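PDB 5FCZ: B-N-acetylhexosaminidase from Streptomyces plicatus, which probably removes terminal beta-linked N-acetylhexosamine residues from glycans and glycoconjugates, as a retaining glycoside hydrolase of family 20 using substrate-assisted catalysis. Local coordinates for residues 166-171 and 195-200; 280-285 and 318-323; 397-402 and 412-417; 443-448 and 467-472. One frame throughout, in Å; residues are numbered along the deposited sequence.

How the contacts relate
All four contacts lie in the family 20 catalytic barrel, and each brings at least one side chain to TNX. Contacts 1 and 2 touch directly: D198 OD1 is 2.6 Å from S285 OG, a probable hydrogen bond. Contacts 3 and 4 are joined by a probable backbone hydrogen bond, L400 N to P446 O at 2.8 Å, with centres about 12 Å apart. Between the two pairs, W448 CE3 packs 3.3 Å from R168 NH1. Contact 2 stays clear of contact 3, the nearest atoms being about 6 Å apart, yet the ligand spans them: D319 holds its N2, D401 and W414 its O6, R168 its O3 and O4.

Contact 1. Residues 166-171 and 195-200; sequences VSRHFF and LSDDQG. With TNX (1,5-anhydro-2-deoxy-2-(ethanethioylamino)-D-arabino-hex-1-enitol), chain B.
D197 sets its carboxylate over one face of the R168 guanidinium, with D197 CG 3.0 Å above that plane toward the rim and the two planes 38° apart. Round the edge, near the guanidinium plane, stand Q199 OE1, the ligand TNX and water 1. The salt bridge joins R168 NH2 to D197 OD1 at 3.1 Å. R168 NE donates to Q199 OE1 at 2.8 Å, but the amide is steeply turned against the guanidinium and NE tilts from the carbonyl plane. Toward the sugar, NH2 reaches TNX O3 at 2.8 Å with an N-H...O angle of 163°, while R168 NH1 meets TNX O4 at 2.9 Å. Water 1 accepts from NH2 and donates to D198 OD2, and D165 forms a further salt bridge with NH1. Bonds at all three nitrogens probably fix the guanidinium's rotation. CB of R168 points away from 195-200; a bend at chi2 (51°) brings the charged end back. D197 is positioned in turn by H256 and H194. S167 packs its CB 3.5 Å from D197 CB, and its OG is hydrogen-bonded to H194 O. V166 CG2 lies 4.0 Å from L195 CD2, the side chains running alongside each other. The two loops leave the neighbouring parallel strands 159-165 and 190-194, and lead on to helices 173-184 and 210-213.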
# COMPACT_ATOMS: atom_id res chain seq x y z
N VAL A 166 1.27 -12.20 -2.48
CA VAL A 166 2.47 -13.00 -2.73
C VAL A 166 2.15 -14.47 -2.65
O VAL A 166 3.05 -15.32 -2.82
CB VAL A 166 3.65 -12.62 -1.80
CG1 VAL A 166 4.10 -11.16 -2.04
CG2 VAL A 166 3.32 -12.88 -0.34
N SER A 167 0.86 -14.81 -2.47
CA SER A 167 0.45 -16.20 -2.39
C SER A 167 0.24 -16.77 -3.78
O SER A 167 0.61 -17.92 -4.03
CB SER A 167 -0.82 -16.36 -1.58
OG SER A 167 -0.66 -15.83 -0.29
N ARG A 168 -0.38 -15.99 -4.68
CA ARG A 168 -0.77 -16.54 -5.98
C ARG A 168 0.44 -16.73 -6.87
O ARG A 168 0.68 -17.83 -7.37
CB ARG A 168 -1.81 -15.65 -6.65
CG ARG A 168 -3.18 -16.06 -6.29
CD ARG A 168 -3.37 -16.19 -4.76
NE ARG A 168 -4.76 -16.54 -4.47
CZ ARG A 168 -5.76 -15.67 -4.39
NH1 ARG A 168 -5.55 -14.36 -4.51
NH2 ARG A 168 -6.98 -16.13 -4.18
N HIS A 169 1.23 -15.67 -7.07
CA HIS A 169 2.61 -15.80 -7.49
C HIS A 169 3.50 -15.20 -6.42
O HIS A 169 3.20 -14.13 -5.89
CB HIS A 169 2.86 -15.13 -8.82
CG HIS A 169 2.29 -15.88 -9.97
ND1 HIS A 169 1.01 -15.67 -10.45
CD2 HIS A 169 2.82 -16.87 -10.71
CE1 HIS A 169 0.79 -16.49 -11.46
NE2 HIS A 169 1.87 -17.23 -11.64
N PHE A 170 4.59 -15.90 -6.10
CA PHE A 170 5.53 -15.44 -5.09
C PHE A 170 6.46 -14.39 -5.65
O PHE A 170 6.89 -14.48 -6.80
CB PHE A 170 6.37 -16.59 -4.57
CG PHE A 170 7.34 -16.21 -3.51
CD1 PHE A 170 6.90 -15.74 -2.30
CD2 PHE A 170 8.69 -16.32 -3.72
CE1 PHE A 170 7.80 -15.39 -1.31
CE2 PHE A 170 9.58 -15.98 -2.72
CZ PHE A 170 9.14 -15.52 -1.54
N PHE A 171 6.77 -13.40 -4.83
CA PHE A 171 7.74 -12.36 -5.14
C PHE A 171 8.71 -12.27 -3.97
O PHE A 171 8.28 -12.19 -2.81
CB PHE A 171 7.06 -11.02 -5.40
CG PHE A 171 6.15 -11.04 -6.59
CD1 PHE A 171 4.85 -11.50 -6.46
CD2 PHE A 171 6.59 -10.60 -7.84
CE1 PHE A 171 4.00 -11.54 -7.57
CE2 PHE A 171 5.73 -10.65 -8.95
CZ PHE A 171 4.45 -11.11 -8.81
N LEU A 195 -0.14 -13.06 2.73
CA LEU A 195 0.92 -14.05 2.94
C LEU A 195 0.49 -15.50 2.81
O LEU A 195 1.36 -16.39 2.76
CB LEU A 195 1.55 -13.85 4.33
CG LEU A 195 2.41 -12.57 4.53
CD1 LEU A 195 2.88 -12.43 5.96
CD2 LEU A 195 3.61 -12.52 3.60
N SER A 196 -0.81 -15.78 2.73
CA SER A 196 -1.25 -17.16 2.55
C SER A 196 -2.51 -17.18 1.73
O SER A 196 -3.31 -16.24 1.78
CB SER A 196 -1.49 -17.85 3.89
OG SER A 196 -2.50 -17.17 4.59
N ASP A 197 -2.69 -18.25 0.97
CA ASP A 197 -3.93 -18.47 0.26
C ASP A 197 -3.97 -19.94 -0.15
O ASP A 197 -3.27 -20.78 0.43
CB ASP A 197 -4.05 -17.51 -0.93
CG ASP A 197 -5.47 -17.21 -1.27
OD1 ASP A 197 -6.12 -18.09 -1.88
OD2 ASP A 197 -5.94 -16.11 -0.92
N ASP A 198 -4.79 -20.26 -1.16
CA ASP A 198 -4.93 -21.66 -1.57
C ASP A 198 -3.70 -22.18 -2.28
O ASP A 198 -3.40 -23.39 -2.20
CB ASP A 198 -6.16 -21.81 -2.47
CG ASP A 198 -7.42 -21.51 -1.73
OD1 ASP A 198 -7.63 -22.07 -0.65
OD2 ASP A 198 -8.17 -20.66 -2.21
N GLN A 199 -2.96 -21.30 -2.97
CA GLN A 199 -1.82 -21.69 -3.78
C GLN A 199 -0.48 -21.50 -3.08
O GLN A 199 0.56 -21.83 -3.65
CB GLN A 199 -1.82 -20.88 -5.08
CG GLN A 199 -3.12 -20.97 -5.89
CD GLN A 199 -4.15 -19.92 -5.52
OE1 GLN A 199 -4.06 -19.27 -4.46
NE2 GLN A 199 -5.12 -19.72 -6.39
N GLY A 200 -0.48 -20.98 -1.86
CA GLY A 200 0.78 -20.72 -1.23
C GLY A 200 0.71 -20.26 0.20
O GLY A 200 -0.22 -19.55 0.61
C1 TNX B . -11.43 -12.29 -4.76
S7 TNX B . -10.91 -9.94 -3.34
C2 TNX B . -10.64 -12.56 -3.75
C3 TNX B . -9.17 -12.93 -4.00
C4 TNX B . -8.94 -12.75 -5.53
C5 TNX B . -9.61 -11.45 -6.01
C6 TNX B . -9.49 -11.36 -7.53
C7 TNX B . -11.03 -11.02 -2.07
C8 TNX B . -11.03 -10.55 -0.63
N2 TNX B . -11.07 -12.30 -2.40
O3 TNX B . -8.91 -14.22 -3.54
O4 TNX B . -7.57 -12.71 -5.75
O5 TNX B . -11.02 -11.38 -5.70
O6 TNX B . -9.61 -10.01 -7.92
O HOH W 1 -7.83 -18.92 -4.12

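Contact 2. Residues 280-285 and 318-323; sequences TKVGFS and GDEAHS. With TNX (1,5-anhydro-2-deoxy-2-(ethanethioylamino)-D-arabino-hex-1-enitol), chain B.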
# COMPACT_ATOMS: atom_id res chain seq x y z
N THR A 280 -6.68 -21.08 -10.24
CA THR A 280 -6.97 -19.66 -10.01
C THR A 280 -8.42 -19.43 -9.64
O THR A 280 -8.98 -18.39 -9.94
CB THR A 280 -6.61 -18.80 -11.23
OG1 THR A 280 -7.34 -19.24 -12.38
CG2 THR A 280 -5.12 -18.86 -11.51
N LYS A 281 -9.04 -20.37 -8.97
CA LYS A 281 -10.41 -20.23 -8.50
C LYS A 281 -10.40 -20.09 -7.00
O LYS A 281 -9.36 -20.24 -6.35
CB LYS A 281 -11.28 -21.42 -8.91
CG LYS A 281 -11.73 -21.46 -10.40
CD LYS A 281 -12.46 -22.80 -10.74
CE LYS A 281 -13.77 -23.04 -9.83
NZ LYS A 281 -14.86 -22.01 -10.00
N VAL A 282 -11.57 -19.85 -6.43
CA VAL A 282 -11.70 -19.49 -5.03
C VAL A 282 -12.90 -20.22 -4.44
O VAL A 282 -13.79 -20.68 -5.15
CB VAL A 282 -11.84 -17.96 -4.83
CG1 VAL A 282 -10.73 -17.20 -5.60
CG2 VAL A 282 -13.27 -17.42 -5.23
N GLY A 283 -12.89 -20.35 -3.11
CA GLY A 283 -14.08 -20.69 -2.36
C GLY A 283 -14.16 -22.10 -1.84
O GLY A 283 -15.05 -22.39 -1.05
N PHE A 284 -13.25 -23.00 -2.23
CA PHE A 284 -13.42 -24.44 -2.01
C PHE A 284 -12.77 -24.95 -0.72
O PHE A 284 -13.04 -26.09 -0.33
CB PHE A 284 -12.87 -25.23 -3.20
CG PHE A 284 -11.43 -24.91 -3.55
CD1 PHE A 284 -10.40 -25.57 -2.92
CD2 PHE A 284 -11.13 -23.94 -4.49
CE1 PHE A 284 -9.10 -25.25 -3.21
CE2 PHE A 284 -9.83 -23.61 -4.78
CZ PHE A 284 -8.81 -24.26 -4.14
N SER A 285 -11.95 -24.16 -0.04
CA SER A 285 -11.18 -24.61 1.10
C SER A 285 -11.75 -24.04 2.39
O SER A 285 -12.30 -22.94 2.40
CB SER A 285 -9.70 -24.19 0.97
OG SER A 285 -9.59 -22.77 0.95
N GLY A 318 -10.91 -13.67 6.12
CA GLY A 318 -12.30 -14.02 6.27
C GLY A 318 -13.14 -13.99 5.00
O GLY A 318 -14.35 -14.21 5.07
N ASP A 319 -12.53 -13.71 3.85
CA ASP A 319 -13.25 -13.62 2.60
C ASP A 319 -13.50 -15.00 2.00
O ASP A 319 -12.68 -15.92 2.13
CB ASP A 319 -12.44 -12.83 1.57
CG ASP A 319 -11.11 -13.47 1.28
OD1 ASP A 319 -10.37 -13.68 2.30
OD2 ASP A 319 -10.84 -13.80 0.08
N GLU A 320 -14.65 -15.12 1.33
CA GLU A 320 -14.97 -16.24 0.45
C GLU A 320 -14.74 -17.58 1.14
O GLU A 320 -14.23 -18.53 0.55
CB GLU A 320 -14.18 -16.15 -0.85
CG GLU A 320 -14.41 -14.86 -1.57
CD GLU A 320 -13.58 -14.76 -2.83
OE1 GLU A 320 -12.43 -15.26 -2.78
OE2 GLU A 320 -14.06 -14.19 -3.84
N ALA A 321 -15.18 -17.65 2.40
CA ALA A 321 -15.27 -18.94 3.10
C ALA A 321 -16.56 -19.68 2.71
O ALA A 321 -17.43 -19.97 3.53
CB ALA A 321 -15.19 -18.74 4.61
N HIS A 322 -16.66 -20.02 1.42
CA HIS A 322 -17.87 -20.57 0.84
C HIS A 322 -18.03 -22.07 1.07
O HIS A 322 -19.04 -22.65 0.65
CB HIS A 322 -17.92 -20.28 -0.67
CG HIS A 322 -17.92 -18.83 -1.03
ND1 HIS A 322 -18.59 -17.87 -0.30
CD2 HIS A 322 -17.37 -18.17 -2.08
CE1 HIS A 322 -18.43 -16.69 -0.87
NE2 HIS A 322 -17.70 -16.84 -1.97
N SER A 323 -17.05 -22.74 1.69
CA SER A 323 -17.24 -24.09 2.21
C SER A 323 -17.35 -24.08 3.72
O SER A 323 -17.16 -25.13 4.35
CB SER A 323 -16.10 -25.03 1.82
OG SER A 323 -15.90 -24.99 0.42
C1 TNX B . -11.43 -12.29 -4.76
S7 TNX B . -10.91 -9.94 -3.34
C2 TNX B . -10.64 -12.56 -3.75
C3 TNX B . -9.17 -12.93 -4.00
C4 TNX B . -8.94 -12.75 -5.53
C5 TNX B . -9.61 -11.45 -6.01
C6 TNX B . -9.49 -11.36 -7.53
C7 TNX B . -11.03 -11.02 -2.07
C8 TNX B . -11.03 -10.55 -0.63
N2 TNX B . -11.07 -12.30 -2.40
O3 TNX B . -8.91 -14.22 -3.54
O4 TNX B . -7.57 -12.71 -5.75
O5 TNX B . -11.02 -11.38 -5.70
O6 TNX B . -9.61 -10.01 -7.92
O HOH W 2 -12.39 -20.69 0.74
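E320, H322 and S323 touch residues 282-285, while D319, one step earlier in the chain, serves the ligand. Its OD2 accepts a hydrogen bond from TNX N2 at 2.9 Å, and D319 CB lies 3.5 Å from TNX C8, the methyl carbon. E320 follows with a side chain stretched out straight (chi2 178°). V282 meets it with a methyl group, CG2 3.4 Å from E320 OE1, the two side chains crossing at a slant; OE1 is hydrogen-bonded by H256. The other carboxylate oxygen, OE2, stands 3.4 Å from C1 of TNX. The backbone then folds tightly, A321 being the centre of an inverse gamma turn, and water 2 donates to both E320 O and S285 O, tying the two loops together. H322 packs beside G283, its CB 3.6 Å from G283 O, while E320 CA lies over one face of the H322 imidazole, toward the rim. G283 has a positive phi of 105°, a conformation that suits a residue without a side chain. S323 ends the walk with OG 3.1 Å from G283 O and 3.2 Å from F284 O, two acceptors competing for one hydroxyl proton. The loop after strand 313-315 thus carries an Asp-Glu pair as in family 20 hexosaminidases, where the aspartate orients the 2-acetamido group and the glutamate is the general acid/base; D319 and E320 are placed consistently with those roles.

Contact 3. Residues 397-402 and 412-417; sequences RTYLDM and LSWAGY. With TNX (1,5-anhydro-2-deoxy-2-(ethanethioylamino)-D-arabino-hex-1-enitol), chain B.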
# COMPACT_ATOMS: atom_id res chain seq x y z
N ARG A 397 -13.24 -0.23 -8.06
CA ARG A 397 -12.54 1.04 -7.95
C ARG A 397 -11.03 0.90 -7.81
O ARG A 397 -10.28 1.54 -8.56
CB ARG A 397 -13.06 1.82 -6.75
CG ARG A 397 -14.52 2.10 -6.85
CD ARG A 397 -14.79 3.18 -7.89
NE ARG A 397 -16.22 3.44 -8.01
CZ ARG A 397 -16.76 4.49 -8.62
NH1 ARG A 397 -16.01 5.42 -9.18
NH2 ARG A 397 -18.06 4.60 -8.67
N THR A 398 -10.56 0.10 -6.85
CA THR A 398 -9.15 0.14 -6.49
C THR A 398 -8.44 -1.20 -6.63
O THR A 398 -7.29 -1.31 -6.18
CB THR A 398 -9.00 0.65 -5.06
OG1 THR A 398 -9.60 -0.29 -4.18
CG2 THR A 398 -9.67 2.05 -4.89
N TYR A 399 -9.05 -2.20 -7.23
CA TYR A 399 -8.38 -3.48 -7.44
C TYR A 399 -7.47 -3.32 -8.63
O TYR A 399 -7.95 -3.25 -9.76
CB TYR A 399 -9.39 -4.60 -7.65
CG TYR A 399 -9.84 -5.27 -6.36
CD1 TYR A 399 -9.91 -4.55 -5.19
CD2 TYR A 399 -10.17 -6.63 -6.31
CE1 TYR A 399 -10.29 -5.14 -4.00
CE2 TYR A 399 -10.53 -7.22 -5.17
CZ TYR A 399 -10.58 -6.48 -3.98
OH TYR A 399 -10.92 -7.03 -2.77
N LEU A 400 -6.15 -3.22 -8.40
CA LEU A 400 -5.21 -3.01 -9.50
C LEU A 400 -5.06 -4.23 -10.40
O LEU A 400 -4.54 -4.09 -11.51
CB LEU A 400 -3.85 -2.58 -8.95
CG LEU A 400 -3.97 -1.38 -8.00
CD1 LEU A 400 -2.68 -1.16 -7.23
CD2 LEU A 400 -4.38 -0.14 -8.76
N ASP A 401 -5.54 -5.39 -9.98
CA ASP A 401 -5.54 -6.54 -10.88
C ASP A 401 -6.68 -6.52 -11.88
O ASP A 401 -6.70 -7.38 -12.76
CB ASP A 401 -5.60 -7.85 -10.09
CG ASP A 401 -6.88 -7.98 -9.26
OD1 ASP A 401 -7.30 -6.94 -8.68
OD2 ASP A 401 -7.46 -9.08 -9.20
N MET A 402 -7.64 -5.59 -11.77
CA MET A 402 -8.79 -5.54 -12.67
C MET A 402 -8.42 -4.87 -14.01
O MET A 402 -7.81 -3.80 -14.03
CB MET A 402 -9.95 -4.78 -12.02
CG MET A 402 -11.30 -5.36 -12.36
SD MET A 402 -11.52 -7.05 -11.71
CE MET A 402 -11.25 -6.89 -9.93
N LEU A 412 -7.99 -9.56 -14.29
CA LEU A 412 -9.32 -10.15 -14.25
C LEU A 412 -10.40 -9.13 -14.62
O LEU A 412 -10.14 -7.93 -14.78
CB LEU A 412 -9.60 -10.71 -12.86
CG LEU A 412 -8.59 -11.75 -12.32
CD1 LEU A 412 -8.97 -12.24 -10.90
CD2 LEU A 412 -8.48 -12.91 -13.25
N SER A 413 -11.63 -9.63 -14.77
CA SER A 413 -12.75 -8.76 -15.12
C SER A 413 -14.01 -9.09 -14.34
O SER A 413 -15.08 -8.56 -14.66
CB SER A 413 -13.06 -8.86 -16.64
OG SER A 413 -13.24 -10.21 -17.02
N TRP A 414 -13.94 -9.95 -13.34
CA TRP A 414 -15.14 -10.33 -12.63
C TRP A 414 -15.86 -9.12 -12.05
O TRP A 414 -17.07 -9.17 -11.83
CB TRP A 414 -14.80 -11.33 -11.53
CG TRP A 414 -13.99 -10.80 -10.37
CD1 TRP A 414 -12.65 -10.90 -10.20
CD2 TRP A 414 -14.50 -10.13 -9.20
NE1 TRP A 414 -12.27 -10.33 -8.99
CE2 TRP A 414 -13.39 -9.85 -8.36
CE3 TRP A 414 -15.77 -9.75 -8.78
CZ2 TRP A 414 -13.52 -9.19 -7.13
CZ3 TRP A 414 -15.90 -9.10 -7.55
CH2 TRP A 414 -14.77 -8.83 -6.73
N ALA A 415 -15.14 -8.03 -11.80
CA ALA A 415 -15.73 -6.80 -11.29
C ALA A 415 -16.02 -5.80 -12.40
O ALA A 415 -16.20 -4.60 -12.11
CB ALA A 415 -14.79 -6.16 -10.25
N GLY A 416 -16.02 -6.24 -13.65
CA GLY A 416 -16.11 -5.31 -14.77
C GLY A 416 -14.74 -4.76 -15.12
O GLY A 416 -13.69 -5.29 -14.70
N TYR A 417 -14.76 -3.67 -15.88
CA TYR A 417 -13.55 -2.99 -16.33
C TYR A 417 -13.38 -1.70 -15.54
O TYR A 417 -14.36 -1.02 -15.23
CB TYR A 417 -13.62 -2.74 -17.84
CG TYR A 417 -13.78 -4.04 -18.57
CD1 TYR A 417 -12.73 -4.96 -18.59
CD2 TYR A 417 -14.99 -4.39 -19.17
CE1 TYR A 417 -12.86 -6.18 -19.21
CE2 TYR A 417 -15.13 -5.63 -19.80
CZ TYR A 417 -14.06 -6.51 -19.81
OH TYR A 417 -14.17 -7.75 -20.42
C1 TNX B . -11.43 -12.29 -4.76
S7 TNX B . -10.91 -9.94 -3.34
C2 TNX B . -10.64 -12.56 -3.75
C3 TNX B . -9.17 -12.93 -4.00
C4 TNX B . -8.94 -12.75 -5.53
C5 TNX B . -9.61 -11.45 -6.01
C6 TNX B . -9.49 -11.36 -7.53
C7 TNX B . -11.03 -11.02 -2.07
C8 TNX B . -11.03 -10.55 -0.63
N2 TNX B . -11.07 -12.30 -2.40
O3 TNX B . -8.91 -14.22 -3.54
O4 TNX B . -7.57 -12.71 -5.75
O5 TNX B . -11.02 -11.38 -5.70
O6 TNX B . -9.61 -10.01 -7.92
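M402 lays its thioether over the indole of W414, a Met-aromatic contact with SD 4.5 Å from the centroid of the five-membered ring and only 19° off the ring normal. Its methyl, CE, makes an off-centre CH-pi contact with that ring and also packs 3.6 Å from A415 CB, which lies over the same face. Bends at chi2 (64°) and chi3 fold the methionine into this position, so that it crosses the tryptophan at about a right angle. With a face covered, W414 uses its edge for the ligand: NE1 donates to TNX O6 at 2.9 Å along an almost straight N-H...O line of 175°. The same hydroxyl donates to D401 OD2 at 2.7 Å. O6 is thereby held from both segments, and L412 CD1 supports the attached carbon, 3.5 Å from TNX C6. Both segments belong to the long loop between strand 389-392 and helix 420-424 of the catalytic barrel. Type I turns at 399-402 and 413-416 shape them, and a single beta bridge pairs M402 with L412, where L412 N donates to D401 O at 3.0 Å. An alanine in place of W414 would keep neither the N-H on O6 nor the indole face, and would probably leave the hydroxyl to D401 on the protein side and set the M402 thioether free to turn. Y399 touches the benzene part of the indole, its CE2 4.1 Å from W414 CZ2; its ring also meets W448. At the far end M402 CG lies 3.3 Å from G416 O.

Contact 4. Residues 443-448 and 467-472; sequences VEAPLW and PGVAEL. With TNX (1,5-anhydro-2-deoxy-2-(ethanethioylamino)-D-arabino-hex-1-enitol), chain B.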
# COMPACT_ATOMS: atom_id res chain seq x y z
N VAL A 443 -8.51 4.11 2.66
CA VAL A 443 -8.64 3.36 1.42
C VAL A 443 -7.47 2.39 1.33
O VAL A 443 -6.45 2.54 2.01
CB VAL A 443 -8.69 4.30 0.21
CG1 VAL A 443 -9.86 5.26 0.37
CG2 VAL A 443 -7.41 5.10 0.09
N GLU A 444 -7.64 1.38 0.47
CA GLU A 444 -6.56 0.48 0.10
C GLU A 444 -6.68 0.16 -1.39
O GLU A 444 -7.79 0.07 -1.90
CB GLU A 444 -6.60 -0.83 0.91
CG GLU A 444 -5.48 -1.82 0.54
CD GLU A 444 -5.27 -2.93 1.58
OE1 GLU A 444 -4.94 -2.62 2.75
OE2 GLU A 444 -5.47 -4.12 1.24
N ALA A 445 -5.54 0.01 -2.06
CA ALA A 445 -5.44 -0.47 -3.44
C ALA A 445 -4.80 -1.85 -3.43
O ALA A 445 -3.58 -1.96 -3.27
CB ALA A 445 -4.60 0.49 -4.30
N PRO A 446 -5.56 -2.92 -3.59
CA PRO A 446 -4.95 -4.25 -3.61
C PRO A 446 -4.55 -4.67 -5.00
O PRO A 446 -5.20 -4.35 -6.00
CB PRO A 446 -6.07 -5.16 -3.09
CG PRO A 446 -7.18 -4.26 -2.63
CD PRO A 446 -7.02 -3.02 -3.50
N LEU A 447 -3.46 -5.43 -5.05
CA LEU A 447 -2.96 -5.97 -6.30
C LEU A 447 -2.86 -7.49 -6.17
O LEU A 447 -1.87 -8.00 -5.65
CB LEU A 447 -1.64 -5.35 -6.66
CG LEU A 447 -0.95 -5.89 -7.90
CD1 LEU A 447 -1.93 -5.85 -9.07
CD2 LEU A 447 0.30 -5.02 -8.15
N TRP A 448 -3.89 -8.20 -6.65
CA TRP A 448 -3.91 -9.67 -6.61
C TRP A 448 -3.10 -10.22 -7.78
O TRP A 448 -2.99 -9.59 -8.83
CB TRP A 448 -5.35 -10.19 -6.66
CG TRP A 448 -6.19 -9.65 -5.56
CD1 TRP A 448 -7.00 -8.57 -5.63
CD2 TRP A 448 -6.28 -10.14 -4.23
NE1 TRP A 448 -7.60 -8.34 -4.42
CE2 TRP A 448 -7.18 -9.30 -3.54
CE3 TRP A 448 -5.69 -11.21 -3.54
CZ2 TRP A 448 -7.52 -9.50 -2.19
CZ3 TRP A 448 -6.02 -11.41 -2.21
CH2 TRP A 448 -6.94 -10.57 -1.55
N PRO A 467 -1.41 6.08 -8.06
CA PRO A 467 -1.44 7.45 -7.47
C PRO A 467 -2.84 7.91 -7.10
O PRO A 467 -3.03 8.55 -6.06
CB PRO A 467 -0.85 8.33 -8.59
CG PRO A 467 -0.22 7.42 -9.56
CD PRO A 467 -0.85 6.07 -9.41
N GLY A 468 -3.83 7.59 -7.94
CA GLY A 468 -5.19 8.05 -7.69
C GLY A 468 -5.72 7.58 -6.36
O GLY A 468 -6.34 8.34 -5.61
N VAL A 469 -5.49 6.31 -6.02
CA VAL A 469 -6.05 5.83 -4.77
C VAL A 469 -5.29 6.45 -3.59
O VAL A 469 -5.86 6.71 -2.52
CB VAL A 469 -6.02 4.29 -4.76
CG1 VAL A 469 -6.59 3.73 -3.41
CG2 VAL A 469 -6.74 3.76 -5.97
N ALA A 470 -4.00 6.72 -3.79
CA ALA A 470 -3.22 7.47 -2.82
C ALA A 470 -3.81 8.85 -2.59
O ALA A 470 -3.87 9.34 -1.45
CB ALA A 470 -1.78 7.58 -3.32
N GLU A 471 -4.24 9.50 -3.68
CA GLU A 471 -4.87 10.81 -3.56
C GLU A 471 -6.19 10.73 -2.78
O GLU A 471 -6.44 11.57 -1.91
CB GLU A 471 -5.10 11.43 -4.94
CG GLU A 471 -5.96 12.70 -4.85
CD GLU A 471 -5.54 13.79 -5.77
OE1 GLU A 471 -4.34 13.88 -6.09
OE2 GLU A 471 -6.44 14.56 -6.21
N LEU A 472 -7.03 9.72 -3.05
CA LEU A 472 -8.28 9.61 -2.28
C LEU A 472 -7.99 9.47 -0.80
O LEU A 472 -8.71 10.03 0.05
CB LEU A 472 -9.15 8.45 -2.78
CG LEU A 472 -9.54 8.61 -4.24
CD1 LEU A 472 -10.31 7.38 -4.72
CD2 LEU A 472 -10.37 9.84 -4.44
C1 TNX B . -11.43 -12.29 -4.76
S7 TNX B . -10.91 -9.94 -3.34
C2 TNX B . -10.64 -12.56 -3.75
C3 TNX B . -9.17 -12.93 -4.00
C4 TNX B . -8.94 -12.75 -5.53
C5 TNX B . -9.61 -11.45 -6.01
C6 TNX B . -9.49 -11.36 -7.53
C7 TNX B . -11.03 -11.02 -2.07
C8 TNX B . -11.03 -10.55 -0.63
N2 TNX B . -11.07 -12.30 -2.40
O3 TNX B . -8.91 -14.22 -3.54
O4 TNX B . -7.57 -12.71 -5.75
O5 TNX B . -11.02 -11.38 -5.70
O6 TNX B . -9.61 -10.01 -7.92
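V443 and A445 of strand 440-447 receive V469 of helix 465-474, a strand-to-helix packing in the TIM-barrel catalytic domain. The short segments run nearly antiparallel, at 166°, and their axes approach to 8.1 Å. V469 carries the contact through one branch: with CG1 anti to the backbone N (chi1 179°), that methyl enters between V443 and A445. It lies 3.8 Å from V443 CG2 and 3.9 Å from A445 CB. V443 has CG1 anti to its carbonyl carbon (chi1 -58°), which leaves CG2 flanked by N and C, and that methyl reaches V469 O at 3.4 Å; the two valine side chains pass alongside one another, pointing opposite ways. Only apolar side chains and backbone meet here, L472 adding its backbone carbonyl carbon at the limit of the contact. E444, between V443 and A445, points away from the helix; its extended chain takes OE2 to hydrogen bonds with H192 and Q365. Just past the strand, W448 turns from the helix to the sugar. CG anti to the carbonyl carbon sets the indole with TNX C5 over one face and TNX O4 2.9 Å above its plane toward the rim. Replacing W448 by an alanine would remove this wall and would probably let the sugar tilt, leaving Y399 and R168 without the ring they pack against. O4 sits close to the ring, 3.3 Å from W448 CE3. On the benzene side, W448 CZ2 comes within 3.6 Å of TNX S7, the thioamide sulfur.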